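Local coordinates for cryptochrome DASH (Arabidopsis thaliana, PDB 2J4D), which repairs cyclobutane pyrimidine dimers in single-stranded DNA as an FAD- and folate-binding photolyase, and may also act as a photoreceptor, at residues 34-39 / 63-68; 57-62 / 211-216; 183-188 / 195-200. All blocks are in the same frame, centred on the assembly; numbering follows the deposited sequence.

Contact 1: 34-39 / 63-68; sequences VKRKGK and SSSDTI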
ATOM      1  N   VAL A  34       3.007 -32.620   7.863  1.00 65.09           N
ATOM      2  CA  VAL A  34       3.460 -31.725   8.924  1.00 61.91           C
ATOM      3  C   VAL A  34       2.960 -32.183  10.280  1.00 59.46           C
ATOM      4  O   VAL A  34       1.755 -32.317  10.513  1.00 58.19           O
ATOM      5  CB  VAL A  34       3.063 -30.253   8.660  1.00 62.68           C
ATOM      6  CG1 VAL A  34       1.737 -30.205   7.979  1.00 64.19           C
ATOM      7  CG2 VAL A  34       3.064 -29.459   9.970  1.00 62.50           C
ATOM      8  N   LYS A  35       3.928 -32.457  11.153  1.00 56.99           N
ATOM      9  CA  LYS A  35       3.687 -32.919  12.518  1.00 54.63           C
ATOM     10  C   LYS A  35       3.788 -31.717  13.453  1.00 50.58           C
ATOM     11  O   LYS A  35       4.815 -31.041  13.494  1.00 50.80           O
ATOM     12  CB  LYS A  35       4.732 -33.965  12.915  1.00 57.43           C
ATOM     13  CG  LYS A  35       6.175 -33.440  12.906  1.00 59.99           C
ATOM     14  CD  LYS A  35       6.869 -33.618  11.551  1.00 61.76           C
ATOM     15  CE  LYS A  35       7.378 -32.300  10.968  1.00 62.97           C
ATOM     16  NZ  LYS A  35       6.383 -31.671  10.054  1.00 62.64           N
ATOM     17  N   ARG A  36       2.735 -31.467  14.218  1.00 46.81           N
ATOM     18  CA  ARG A  36       2.732 -30.331  15.122  1.00 43.19           C
ATOM     19  C   ARG A  36       2.808 -30.732  16.588  1.00 44.44           C
ATOM     20  O   ARG A  36       3.092 -29.900  17.451  1.00 41.94           O
ATOM     21  CB  ARG A  36       1.473 -29.507  14.874  1.00 38.89           C
ATOM     22  CG  ARG A  36       1.260 -29.193  13.412  1.00 31.06           C
ATOM     23  CD  ARG A  36       0.111 -28.253  13.270  1.00 30.80           C
ATOM     24  NE  ARG A  36       0.385 -27.008  13.971  1.00 28.19           N
ATOM     25  CZ  ARG A  36      -0.536 -26.299  14.612  1.00 23.24           C
ATOM     26  NH1 ARG A  36      -1.795 -26.712  14.646  1.00 25.48           N
ATOM     27  NH2 ARG A  36      -0.204 -25.163  15.209  1.00 25.81           N
ATOM     28  N   LYS A  37       2.578 -32.012  16.864  1.00 42.99           N
ATOM     29  CA  LYS A  37       2.596 -32.535  18.229  1.00 42.65           C
ATOM     30  C   LYS A  37       3.846 -32.173  19.037  1.00 38.15           C
ATOM     31  O   LYS A  37       4.976 -32.431  18.621  1.00 36.67           O
ATOM     32  CB  LYS A  37       2.415 -34.057  18.192  1.00 45.99           C
ATOM     33  CG  LYS A  37       1.624 -34.616  19.363  1.00 53.16           C
ATOM     34  CD  LYS A  37       1.025 -35.986  19.043  1.00 58.66           C
ATOM     35  CE  LYS A  37      -0.047 -35.905  17.951  1.00 61.01           C
ATOM     36  NZ  LYS A  37      -0.780 -37.196  17.765  1.00 64.82           N
ATOM     37  N   GLY A  38       3.615 -31.557  20.194  1.00 36.30           N
ATOM     38  CA  GLY A  38       4.694 -31.165  21.083  1.00 37.26           C
ATOM     39  C   GLY A  38       5.500 -29.931  20.713  1.00 36.72           C
ATOM     40  O   GLY A  38       6.417 -29.562  21.449  1.00 34.77           O
ATOM     41  N   LYS A  39       5.173 -29.272  19.602  1.00 34.97           N
ATOM     42  CA  LYS A  39       5.946 -28.100  19.195  1.00 32.90           C
ATOM     43  C   LYS A  39       5.687 -26.820  19.992  1.00 32.61           C
ATOM     44  O   LYS A  39       6.372 -25.811  19.803  1.00 33.44           O
ATOM     45  CB  LYS A  39       5.784 -27.863  17.691  1.00 34.38           C
ATOM     46  CG  LYS A  39       6.496 -28.940  16.879  1.00 33.76           C
ATOM     47  CD  LYS A  39       6.527 -28.660  15.395  1.00 35.66           C
ATOM     48  CE  LYS A  39       7.325 -29.739  14.680  1.00 36.29           C
ATOM     49  NZ  LYS A  39       7.371 -29.528  13.213  1.00 40.09           N
ATOM     50  N   SER A  63       3.443 -24.528  11.096  1.00 23.24           N
ATOM     51  CA  SER A  63       4.239 -25.736  10.946  1.00 27.88           C
ATOM     52  C   SER A  63       5.305 -25.939  12.016  1.00 28.22           C
ATOM     53  O   SER A  63       5.891 -27.014  12.109  1.00 28.24           O
ATOM     54  CB  SER A  63       4.892 -25.771   9.559  1.00 29.34           C
ATOM     55  OG  SER A  63       5.768 -24.677   9.385  1.00 32.24           O
ATOM     56  N   SER A  64       5.547 -24.924  12.837  1.00 24.88           N
ATOM     57  CA  SER A  64       6.559 -25.056  13.875  1.00 25.50           C
ATOM     58  C   SER A  64       5.980 -24.968  15.286  1.00 25.53           C
ATOM     59  O   SER A  64       6.705 -24.703  16.246  1.00 26.86           O
ATOM     60  CB  SER A  64       7.627 -23.981  13.687  1.00 28.99           C
ATOM     61  OG  SER A  64       7.089 -22.695  13.914  1.00 31.92           O
ATOM     62  N   SER A  65       4.680 -25.200  15.411  1.00 23.71           N
ATOM     63  CA  SER A  65       4.005 -25.131  16.703  1.00 24.57           C
ATOM     64  C   SER A  65       2.825 -26.094  16.744  1.00 26.63           C
ATOM     65  O   SER A  65       2.510 -26.741  15.745  1.00 25.95           O
ATOM     66  CB  SER A  65       3.459 -23.725  16.925  1.00 24.07           C
ATOM     67  OG  SER A  65       2.364 -23.490  16.049  1.00 24.89           O
ATOM     68  N   ASP A  66       2.187 -26.197  17.905  1.00 25.81           N
ATOM     69  CA  ASP A  66       0.994 -27.026  18.026  1.00 28.60           C
ATOM     70  C   ASP A  66      -0.163 -26.107  18.379  1.00 26.75           C
ATOM     71  O   ASP A  66      -1.330 -26.512  18.342  1.00 27.50           O
ATOM     72  CB  ASP A  66       1.146 -28.135  19.085  1.00 30.42           C
ATOM     73  CG  ASP A  66       1.532 -27.610  20.458  1.00 34.34           C
ATOM     74  OD1 ASP A  66       0.966 -26.594  20.916  1.00 37.10           O
ATOM     75  OD2 ASP A  66       2.402 -28.242  21.096  1.00 38.44           O
ATOM     76  N   THR A  67       0.167 -24.850  18.675  1.00 25.61           N
ATOM     77  CA  THR A  67      -0.828 -23.843  19.046  1.00 24.07           C
ATOM     78  C   THR A  67      -0.365 -22.454  18.598  1.00 24.09           C
ATOM     79  O   THR A  67       0.795 -22.096  18.781  1.00 25.20           O
ATOM     80  CB  THR A  67      -1.033 -23.832  20.572  1.00 26.34           C
ATOM     81  OG1 THR A  67      -1.314 -25.163  21.016  1.00 34.20           O
ATOM     82  CG2 THR A  67      -2.198 -22.939  20.953  1.00 26.52           C
ATOM     83  N   ILE A  68      -1.269 -21.668  18.021  1.00 23.49           N
ATOM     84  CA  ILE A  68      -0.902 -20.329  17.546  1.00 23.03           C
ATOM     85  C   ILE A  68      -1.715 -19.222  18.182  1.00 19.33           C
ATOM     86  O   ILE A  68      -2.923 -19.350  18.334  1.00 20.17           O
ATOM     87  CB  ILE A  68      -1.119 -20.177  16.019  1.00 22.88           C
ATOM     88  CG1 ILE A  68      -0.342 -21.248  15.258  1.00 22.51           C
ATOM     89  CG2 ILE A  68      -0.697 -18.768  15.577  1.00 22.36           C
ATOM     90  CD1 ILE A  68      -0.730 -21.335  13.782  1.00 25.52           C
TER
HETATM   91  O   HOH W   1       1.246 -31.282  20.920  1.00 46.71           O
HETATM   92  O   HOH W   2       6.370 -23.109  19.004  1.00 33.19           O
HETATM   93  O   HOH W   3       8.742 -25.735  17.906  1.00 48.07           O
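R36 and K39, at the two ends of a type II beta turn, reach across to S63–D66 from the same loop in different ways. The R36 chain is bent about its CG–CD bond (chi3 61°), which lays its guanidinium alongside the backbone of S65 and D66. S65 OG, which is also bonded to A61 O, sits at the edge of the group, in its plane, and accepts from R36 NH2 at 3.2 Å. R36 NE lies 2.8 Å from S65 O, but its hydrogen is badly aimed and the bond is weak; W62 O is the stronger partner of NE, while NH1 is held by G218 O. Over one guanidinium face stands D66 CA, offset toward the rim.

K39 behaves differently, its chain extended beyond CG and running along S65, S64 and S63. Its base is packed tightly, with K39 CB 3.4 Å from S65 CA, and its ammonium NZ meets S63 O at 3.1 Å, the C=O...N angle of 164° placing the donor almost in line with the carbonyl. A weak bond from the same NZ to K35 O adds a second carbonyl. A water donates to K39 O at 3.0 Å and to S64 O at 2.8 Å, tying the two backbones together. The turn is closed by K39 N on R36 O, and G38 takes its positive-phi position.

Two basic side chains thus bind mainly backbone carbonyls just where helix 56-63 ends. Their positive charge would probably complement the negative end of the helix dipole.

Contact 2: 57-62 / 211-216; sequences ALYKAW and TRIPLS
Y59, L58 and W62 present one flank of helix 56-63 to the loop 211-216. That helix makes the beta-alpha-beta crossover between strands 41-46 and 67-74 in the five-stranded parallel sheet, order 3-2-1-4-5, of the photolyase N-terminal alpha/beta domain; A57 and A61 pack on its strands. No hydrogen bond joins the two segments, and the contact is made by apolar packing and one CH-pi contact.

At T211 the methyl does the touching: CG2 is 3.9 Å from Y59 CB, the two side chains crossing at about a right angle. With OG1 beside the backbone N (chi1 -64°) and the methyl anti to it, CG2 faces Y59 and OG1 bonds to D56. D54 takes the backbone N of T211, so this end of the segment is tied to the start of the helix, at D56, and to D54 just before it. R212 contributes its carbonyl, whose O lies 3.6 Å from Y59 CD1, oblique to the ring; its side chain leads off to E304 in a salt bridge and to S210 O.

I213 uses both its branches. CD1 is 4.0 Å from Y59 CB and near the plane of the tyrosine ring, at its edge, whereas CG2 meets L58 CD2 at 4.1 Å. The two residues of the helix are therefore bridged by one side chain, and a backbone bond to L28 fixes I213 further.

P214 makes the CH-pi contact: CG stands 3.6 Å from the centroid of the W62 six-membered ring, only 9° off its normal. The proline and the tryptophan come from opposite directions, and P214 O is bonded to R112. Past L215, the carbonyl oxygen of S216 ends 3.8 Å from W62 NE1, oblique to the indole.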
ATOM      1  N   ALA A  57       4.618 -16.201   6.971  1.00 20.57           N
ATOM      2  CA  ALA A  57       4.807 -16.098   8.418  1.00 22.01           C
ATOM      3  C   ALA A  57       3.790 -17.012   9.106  1.00 22.87           C
ATOM      4  O   ALA A  57       4.130 -17.754  10.033  1.00 21.51           O
ATOM      5  CB  ALA A  57       4.635 -14.646   8.877  1.00 19.22           C
ATOM      6  N   LEU A  58       2.542 -16.949   8.645  1.00 22.46           N
ATOM      7  CA  LEU A  58       1.471 -17.785   9.178  1.00 21.07           C
ATOM      8  C   LEU A  58       1.805 -19.256   8.937  1.00 22.16           C
ATOM      9  O   LEU A  58       1.645 -20.097   9.820  1.00 22.40           O
ATOM     10  CB  LEU A  58       0.148 -17.450   8.485  1.00 21.70           C
ATOM     11  CG  LEU A  58      -1.040 -18.375   8.770  1.00 24.73           C
ATOM     12  CD1 LEU A  58      -1.368 -18.350  10.254  1.00 23.37           C
ATOM     13  CD2 LEU A  58      -2.252 -17.929   7.957  1.00 24.56           C
ATOM     14  N   TYR A  59       2.269 -19.576   7.734  1.00 21.69           N
ATOM     15  CA  TYR A  59       2.610 -20.964   7.451  1.00 24.52           C
ATOM     16  C   TYR A  59       3.730 -21.479   8.360  1.00 22.16           C
ATOM     17  O   TYR A  59       3.637 -22.578   8.909  1.00 23.71           O
ATOM     18  CB  TYR A  59       3.044 -21.150   5.993  1.00 25.29           C
ATOM     19  CG  TYR A  59       3.280 -22.606   5.667  1.00 29.09           C
ATOM     20  CD1 TYR A  59       2.227 -23.429   5.272  1.00 30.64           C
ATOM     21  CD2 TYR A  59       4.532 -23.186   5.855  1.00 30.93           C
ATOM     22  CE1 TYR A  59       2.412 -24.793   5.078  1.00 31.87           C
ATOM     23  CE2 TYR A  59       4.727 -24.549   5.668  1.00 33.19           C
ATOM     24  CZ  TYR A  59       3.661 -25.345   5.283  1.00 33.02           C
ATOM     25  OH  TYR A  59       3.839 -26.699   5.130  1.00 36.85           O
ATOM     26  N   LYS A  60       4.793 -20.694   8.511  1.00 21.65           N
ATOM     27  CA  LYS A  60       5.922 -21.115   9.342  1.00 21.64           C
ATOM     28  C   LYS A  60       5.535 -21.230  10.812  1.00 22.79           C
ATOM     29  O   LYS A  60       6.035 -22.103  11.536  1.00 22.57           O
ATOM     30  CB  LYS A  60       7.093 -20.142   9.167  1.00 24.12           C
ATOM     31  CG  LYS A  60       8.354 -20.498   9.956  1.00 37.82           C
ATOM     32  CD  LYS A  60       8.829 -21.928   9.704  1.00 44.61           C
ATOM     33  CE  LYS A  60      10.256 -22.151  10.209  1.00 51.59           C
ATOM     34  NZ  LYS A  60      11.266 -22.082   9.106  1.00 54.99           N
ATOM     35  N   ALA A  61       4.644 -20.350  11.252  1.00 20.77           N
ATOM     36  CA  ALA A  61       4.173 -20.365  12.634  1.00 23.71           C
ATOM     37  C   ALA A  61       3.391 -21.655  12.884  1.00 24.38           C
ATOM     38  O   ALA A  61       3.591 -22.348  13.887  1.00 25.18           O
ATOM     39  CB  ALA A  61       3.283 -19.165  12.887  1.00 21.05           C
ATOM     40  N   TRP A  62       2.500 -21.972  11.954  1.00 23.22           N
ATOM     41  CA  TRP A  62       1.674 -23.165  12.049  1.00 23.07           C
ATOM     42  C   TRP A  62       2.486 -24.454  12.010  1.00 22.88           C
ATOM     43  O   TRP A  62       2.256 -25.362  12.805  1.00 25.92           O
ATOM     44  CB  TRP A  62       0.660 -23.170  10.906  1.00 22.88           C
ATOM     45  CG  TRP A  62      -0.119 -24.442  10.780  1.00 24.38           C
ATOM     46  CD1 TRP A  62      -1.155 -24.858  11.569  1.00 25.27           C
ATOM     47  CD2 TRP A  62       0.066 -25.456   9.790  1.00 24.27           C
ATOM     48  NE1 TRP A  62      -1.631 -26.071  11.124  1.00 25.41           N
ATOM     49  CE2 TRP A  62      -0.898 -26.462  10.035  1.00 25.19           C
ATOM     50  CE3 TRP A  62       0.953 -25.616   8.717  1.00 27.01           C
ATOM     51  CZ2 TRP A  62      -0.999 -27.611   9.246  1.00 28.16           C
ATOM     52  CZ3 TRP A  62       0.852 -26.762   7.930  1.00 28.69           C
ATOM     53  CH2 TRP A  62      -0.118 -27.742   8.202  1.00 28.73           C
ATOM     54  N   THR A 211       2.304 -19.580  -1.373  1.00 22.88           N
ATOM     55  CA  THR A 211       2.294 -20.585  -0.316  1.00 23.02           C
ATOM     56  C   THR A 211       0.862 -21.034  -0.001  1.00 24.04           C
ATOM     57  O   THR A 211      -0.026 -20.202   0.216  1.00 21.99           O
ATOM     58  CB  THR A 211       2.971 -20.029   0.958  1.00 23.44           C
ATOM     59  OG1 THR A 211       4.353 -19.765   0.674  1.00 26.51           O
ATOM     60  CG2 THR A 211       2.879 -21.026   2.106  1.00 22.93           C
ATOM     61  N   ARG A 212       0.640 -22.349   0.002  1.00 21.95           N
ATOM     62  CA  ARG A 212      -0.681 -22.906   0.281  1.00 23.56           C
ATOM     63  C   ARG A 212      -0.897 -23.028   1.778  1.00 22.52           C
ATOM     64  O   ARG A 212      -0.045 -23.538   2.497  1.00 22.15           O
ATOM     65  CB  ARG A 212      -0.848 -24.281  -0.372  1.00 26.68           C
ATOM     66  CG  ARG A 212      -0.595 -24.275  -1.863  1.00 38.18           C
ATOM     67  CD  ARG A 212      -1.310 -23.118  -2.537  1.00 42.82           C
ATOM     68  NE  ARG A 212      -0.496 -22.553  -3.609  1.00 50.22           N
ATOM     69  CZ  ARG A 212      -0.792 -22.632  -4.901  1.00 49.94           C
ATOM     70  NH1 ARG A 212      -1.898 -23.252  -5.299  1.00 49.00           N
ATOM     71  NH2 ARG A 212       0.029 -22.099  -5.797  1.00 47.97           N
ATOM     72  N   ILE A 213      -2.054 -22.565   2.229  1.00 20.96           N
ATOM     73  CA  ILE A 213      -2.399 -22.563   3.640  1.00 21.95           C
ATOM     74  C   ILE A 213      -3.506 -23.572   3.943  1.00 23.44           C
ATOM     75  O   ILE A 213      -4.515 -23.628   3.236  1.00 25.72           O
ATOM     76  CB  ILE A 213      -2.892 -21.157   4.063  1.00 20.77           C
ATOM     77  CG1 ILE A 213      -1.839 -20.095   3.715  1.00 19.75           C
ATOM     78  CG2 ILE A 213      -3.219 -21.144   5.543  1.00 20.79           C
ATOM     79  CD1 ILE A 213      -0.488 -20.260   4.425  1.00 23.00           C
ATOM     80  N   PRO A 214      -3.338 -24.376   5.004  1.00 24.42           N
ATOM     81  CA  PRO A 214      -4.369 -25.364   5.349  1.00 26.50           C
ATOM     82  C   PRO A 214      -5.673 -24.725   5.800  1.00 26.76           C
ATOM     83  O   PRO A 214      -5.685 -23.602   6.305  1.00 26.20           O
ATOM     84  CB  PRO A 214      -3.710 -26.188   6.454  1.00 29.56           C
ATOM     85  CG  PRO A 214      -2.735 -25.232   7.076  1.00 31.09           C
ATOM     86  CD  PRO A 214      -2.157 -24.517   5.873  1.00 25.64           C
ATOM     87  N   LEU A 215      -6.775 -25.443   5.611  1.00 27.80           N
ATOM     88  CA  LEU A 215      -8.087 -24.936   5.997  1.00 26.61           C
ATOM     89  C   LEU A 215      -8.276 -24.943   7.508  1.00 24.51           C
ATOM     90  O   LEU A 215      -9.112 -24.219   8.038  1.00 24.57           O
ATOM     91  CB  LEU A 215      -9.187 -25.764   5.328  1.00 31.93           C
ATOM     92  CG  LEU A 215      -9.288 -25.575   3.811  1.00 35.32           C
ATOM     93  CD1 LEU A 215     -10.379 -26.475   3.240  1.00 42.42           C
ATOM     94  CD2 LEU A 215      -9.585 -24.113   3.507  1.00 40.65           C
ATOM     95  N   SER A 216      -7.494 -25.763   8.198  1.00 25.24           N
ATOM     96  CA  SER A 216      -7.569 -25.865   9.655  1.00 25.44           C
ATOM     97  C   SER A 216      -6.231 -25.418  10.229  1.00 25.72           C
ATOM     98  O   SER A 216      -5.205 -26.050   9.976  1.00 28.95           O
ATOM     99  CB  SER A 216      -7.854 -27.312  10.067  1.00 27.04           C
ATOM    100  OG  SER A 216      -7.663 -27.495  11.458  1.00 24.14           O
TER

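Contact 3: 183-188 / 195-200; sequences LPFDVF and TQFRKS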
ATOM      1  N   LEU A 183      17.223 -13.081  -5.778  1.00 20.82           N
ATOM      2  CA  LEU A 183      17.778 -12.047  -6.653  1.00 22.14           C
ATOM      3  C   LEU A 183      19.178 -12.361  -7.168  1.00 23.54           C
ATOM      4  O   LEU A 183      19.941 -13.076  -6.523  1.00 25.47           O
ATOM      5  CB  LEU A 183      17.814 -10.703  -5.926  1.00 19.79           C
ATOM      6  CG  LEU A 183      16.460 -10.097  -5.550  1.00 21.29           C
ATOM      7  CD1 LEU A 183      16.688  -8.803  -4.782  1.00 17.13           C
ATOM      8  CD2 LEU A 183      15.651  -9.824  -6.809  1.00 21.57           C
ATOM      9  N   PRO A 184      19.526 -11.831  -8.350  1.00 24.10           N
ATOM     10  CA  PRO A 184      20.849 -12.064  -8.937  1.00 25.56           C
ATOM     11  C   PRO A 184      21.902 -11.112  -8.375  1.00 26.94           C
ATOM     12  O   PRO A 184      22.954 -10.920  -8.971  1.00 28.26           O
ATOM     13  CB  PRO A 184      20.607 -11.849 -10.427  1.00 26.29           C
ATOM     14  CG  PRO A 184      19.560 -10.779 -10.438  1.00 29.48           C
ATOM     15  CD  PRO A 184      18.613 -11.208  -9.329  1.00 23.47           C
ATOM     16  N   PHE A 185      21.598 -10.503  -7.231  1.00 26.54           N
ATOM     17  CA  PHE A 185      22.518  -9.583  -6.566  1.00 26.27           C
ATOM     18  C   PHE A 185      22.036  -9.284  -5.150  1.00 26.36           C
ATOM     19  O   PHE A 185      20.848  -9.417  -4.858  1.00 23.40           O
ATOM     20  CB  PHE A 185      22.663  -8.264  -7.359  1.00 26.43           C
ATOM     21  CG  PHE A 185      21.421  -7.856  -8.132  1.00 28.45           C
ATOM     22  CD1 PHE A 185      20.202  -7.666  -7.484  1.00 26.71           C
ATOM     23  CD2 PHE A 185      21.475  -7.688  -9.514  1.00 27.62           C
ATOM     24  CE1 PHE A 185      19.053  -7.322  -8.204  1.00 29.43           C
ATOM     25  CE2 PHE A 185      20.334  -7.343 -10.246  1.00 29.28           C
ATOM     26  CZ  PHE A 185      19.118  -7.160  -9.590  1.00 25.00           C
ATOM     27  N   ASP A 186      22.955  -8.930  -4.254  1.00 24.78           N
ATOM     28  CA  ASP A 186      22.541  -8.571  -2.901  1.00 25.32           C
ATOM     29  C   ASP A 186      21.951  -7.180  -3.101  1.00 22.96           C
ATOM     30  O   ASP A 186      22.381  -6.467  -4.008  1.00 24.46           O
ATOM     31  CB  ASP A 186      23.732  -8.478  -1.946  1.00 27.39           C
ATOM     32  CG  ASP A 186      23.306  -8.111  -0.527  1.00 32.48           C
ATOM     33  OD1 ASP A 186      22.801  -9.000   0.192  1.00 32.37           O
ATOM     34  OD2 ASP A 186      23.451  -6.931  -0.135  1.00 33.05           O
ATOM     35  N   VAL A 187      20.989  -6.782  -2.268  1.00 22.97           N
ATOM     36  CA  VAL A 187      20.360  -5.469  -2.428  1.00 25.68           C
ATOM     37  C   VAL A 187      21.313  -4.287  -2.323  1.00 25.43           C
ATOM     38  O   VAL A 187      21.028  -3.206  -2.843  1.00 23.49           O
ATOM     39  CB  VAL A 187      19.195  -5.266  -1.429  1.00 26.36           C
ATOM     40  CG1 VAL A 187      18.078  -6.255  -1.740  1.00 29.48           C
ATOM     41  CG2 VAL A 187      19.681  -5.448  -0.000  1.00 24.27           C
ATOM     42  N   PHE A 188      22.442  -4.484  -1.652  1.00 26.65           N
ATOM     43  CA  PHE A 188      23.436  -3.423  -1.529  1.00 28.66           C
ATOM     44  C   PHE A 188      23.924  -3.064  -2.928  1.00 27.00           C
ATOM     45  O   PHE A 188      24.355  -1.946  -3.184  1.00 26.01           O
ATOM     46  CB  PHE A 188      24.619  -3.897  -0.676  1.00 32.78           C
ATOM     47  CG  PHE A 188      24.538  -3.473   0.762  1.00 37.90           C
ATOM     48  CD1 PHE A 188      23.309  -3.192   1.352  1.00 36.26           C
ATOM     49  CD2 PHE A 188      25.693  -3.360   1.532  1.00 39.30           C
ATOM     50  CE1 PHE A 188      23.230  -2.802   2.691  1.00 44.49           C
ATOM     51  CE2 PHE A 188      25.627  -2.972   2.871  1.00 41.26           C
ATOM     52  CZ  PHE A 188      24.394  -2.692   3.451  1.00 39.73           C
ATOM     53  N   THR A 195      15.278  -0.210 -15.321  1.00 22.23           N
ATOM     54  CA  THR A 195      15.331  -1.071 -16.490  1.00 24.58           C
ATOM     55  C   THR A 195      16.334  -2.196 -16.314  1.00 23.93           C
ATOM     56  O   THR A 195      16.074  -3.338 -16.697  1.00 24.72           O
ATOM     57  CB  THR A 195      15.687  -0.273 -17.751  1.00 26.23           C
ATOM     58  OG1 THR A 195      14.680   0.720 -17.973  1.00 30.54           O
ATOM     59  CG2 THR A 195      15.751  -1.193 -18.959  1.00 29.89           C
ATOM     60  N   GLN A 196      17.482  -1.875 -15.731  1.00 24.59           N
ATOM     61  CA  GLN A 196      18.499  -2.890 -15.512  1.00 26.57           C
ATOM     62  C   GLN A 196      18.065  -3.906 -14.464  1.00 23.43           C
ATOM     63  O   GLN A 196      18.312  -5.101 -14.615  1.00 22.75           O
ATOM     64  CB  GLN A 196      19.816  -2.234 -15.122  1.00 30.43           C
ATOM     65  CG  GLN A 196      20.408  -1.448 -16.279  1.00 44.12           C
ATOM     66  CD  GLN A 196      20.428  -2.258 -17.574  1.00 51.71           C
ATOM     67  OE1 GLN A 196      19.803  -1.882 -18.574  1.00 54.18           O
ATOM     68  NE2 GLN A 196      21.142  -3.382 -17.555  1.00 53.22           N
ATOM     69  N   PHE A 197      17.418  -3.427 -13.404  1.00 22.46           N
ATOM     70  CA  PHE A 197      16.920  -4.313 -12.354  1.00 22.10           C
ATOM     71  C   PHE A 197      15.890  -5.253 -12.974  1.00 21.56           C
ATOM     72  O   PHE A 197      15.946  -6.468 -12.800  1.00 21.23           O
ATOM     73  CB  PHE A 197      16.249  -3.496 -11.245  1.00 19.34           C
ATOM     74  CG  PHE A 197      15.396  -4.316 -10.324  1.00 22.35           C
ATOM     75  CD1 PHE A 197      15.973  -5.124  -9.350  1.00 21.66           C
ATOM     76  CD2 PHE A 197      14.003  -4.280 -10.428  1.00 21.74           C
ATOM     77  CE1 PHE A 197      15.178  -5.884  -8.489  1.00 23.22           C
ATOM     78  CE2 PHE A 197      13.200  -5.037  -9.573  1.00 20.89           C
ATOM     79  CZ  PHE A 197      13.787  -5.839  -8.602  1.00 22.65           C
ATOM     80  N   ARG A 198      14.951  -4.680 -13.713  1.00 23.15           N
ATOM     81  CA  ARG A 198      13.908  -5.482 -14.338  1.00 24.05           C
ATOM     82  C   ARG A 198      14.456  -6.528 -15.301  1.00 24.02           C
ATOM     83  O   ARG A 198      14.098  -7.710 -15.220  1.00 22.78           O
ATOM     84  CB  ARG A 198      12.914  -4.587 -15.079  1.00 26.70           C
ATOM     85  CG  ARG A 198      11.799  -5.366 -15.771  1.00 28.33           C
ATOM     86  CD  ARG A 198      10.862  -4.441 -16.527  1.00 36.04           C
ATOM     87  NE  ARG A 198      11.538  -3.761 -17.627  1.00 39.28           N
ATOM     88  CZ  ARG A 198      11.983  -4.370 -18.721  1.00 42.17           C
ATOM     89  NH1 ARG A 198      11.822  -5.679 -18.868  1.00 42.43           N
ATOM     90  NH2 ARG A 198      12.594  -3.670 -19.665  1.00 44.06           N
ATOM     91  N   LYS A 199      15.316  -6.102 -16.220  1.00 25.20           N
ATOM     92  CA  LYS A 199      15.873  -7.045 -17.182  1.00 28.04           C
ATOM     93  C   LYS A 199      16.578  -8.193 -16.477  1.00 27.08           C
ATOM     94  O   LYS A 199      16.479  -9.342 -16.907  1.00 25.30           O
ATOM     95  CB  LYS A 199      16.853  -6.347 -18.132  1.00 31.19           C
ATOM     96  CG  LYS A 199      16.205  -5.345 -19.068  1.00 39.37           C
ATOM     97  CD  LYS A 199      17.179  -4.905 -20.155  1.00 44.36           C
ATOM     98  CE  LYS A 199      16.606  -3.768 -20.995  1.00 51.12           C
ATOM     99  NZ  LYS A 199      15.299  -4.107 -21.627  1.00 52.60           N
ATOM    100  N   SER A 200      17.270  -7.884 -15.381  1.00 26.68           N
ATOM    101  CA  SER A 200      17.999  -8.904 -14.633  1.00 27.85           C
ATOM    102  C   SER A 200      17.123  -9.930 -13.938  1.00 25.80           C
ATOM    103  O   SER A 200      17.356 -11.131 -14.066  1.00 24.93           O
ATOM    104  CB  SER A 200      18.923  -8.262 -13.596  1.00 27.84           C
ATOM    105  OG  SER A 200      19.866  -7.428 -14.232  1.00 35.86           O
TER
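Segment 183-188 reaches F188, one of the residues lining a pocket for the folate 5,10-methenyl-6,7,8-trihydrofolic acid, and just upstream of that residue it packs against helix 194-204. The contact is carried by F185, whose ring is presented edge-on. F197 CD1 lies near the plane of the F185 ring and 3.8 Å from F185 CZ, the two side chains crossing at about a right angle; the F197 ring itself is met obliquely. On the neighbouring corner of the same ring, F185 CE2 is 3.7 Å from S200 CB. One face of F185 is taken by P184 CG, 3.5 Å above the plane and offset toward the rim, and that same CG reaches S200 CB at 4.1 Å. L183 CD2 adds a looser contact, 4.3 Å from F197 CE1.

F185 has an unusual chi1 of 31°, away from the staggered values, which may reflect its packing. An alanine at F185 is likely to open a gap beside F197 CD1 and S200 CB, leaving the F197 ring freer to shift. F197 is also backed by Y331 and I327 of helix 317-339, and L190 touches both phenylalanines.

S200 spends its hydroxyl inside the helix: OG donates to Q196 O at 2.8 Å, from the opposite face of that carbonyl's plane to S200 N. Its CB makes the closer approach to the loop. On the other segment D186 OD2 accepts from F188 N at 3.1 Å with a nearly straight N-H...O angle of 163°. This bond defines an Asx turn, here leading into the 3-10 segment that begins at V187 and carries the pocket residue F188.

Contacts 1 and 2 are neighbours, their centres 11 Å apart: contact 2 lies on helix 56-63, and contact 1 takes up the chain at S63, where the helix ends and leads into strand 67-74. They touch at W62, where I68 CD1 packs 3.5 Å from W62 CA and the R36 bond to W62 O joins the two. Their segments alternate along the chain. Contact 3 stands apart, its centre 37 Å from that of contact 1 and 29 Å from that of contact 2, with about 16 Å between nearest atoms in the latter case, although it is nested within the loop closed by contact 2. It is the one near the cofactors: F188 belongs to a folate pocket, and the side chain of F197 is about 10 Å from the FAD.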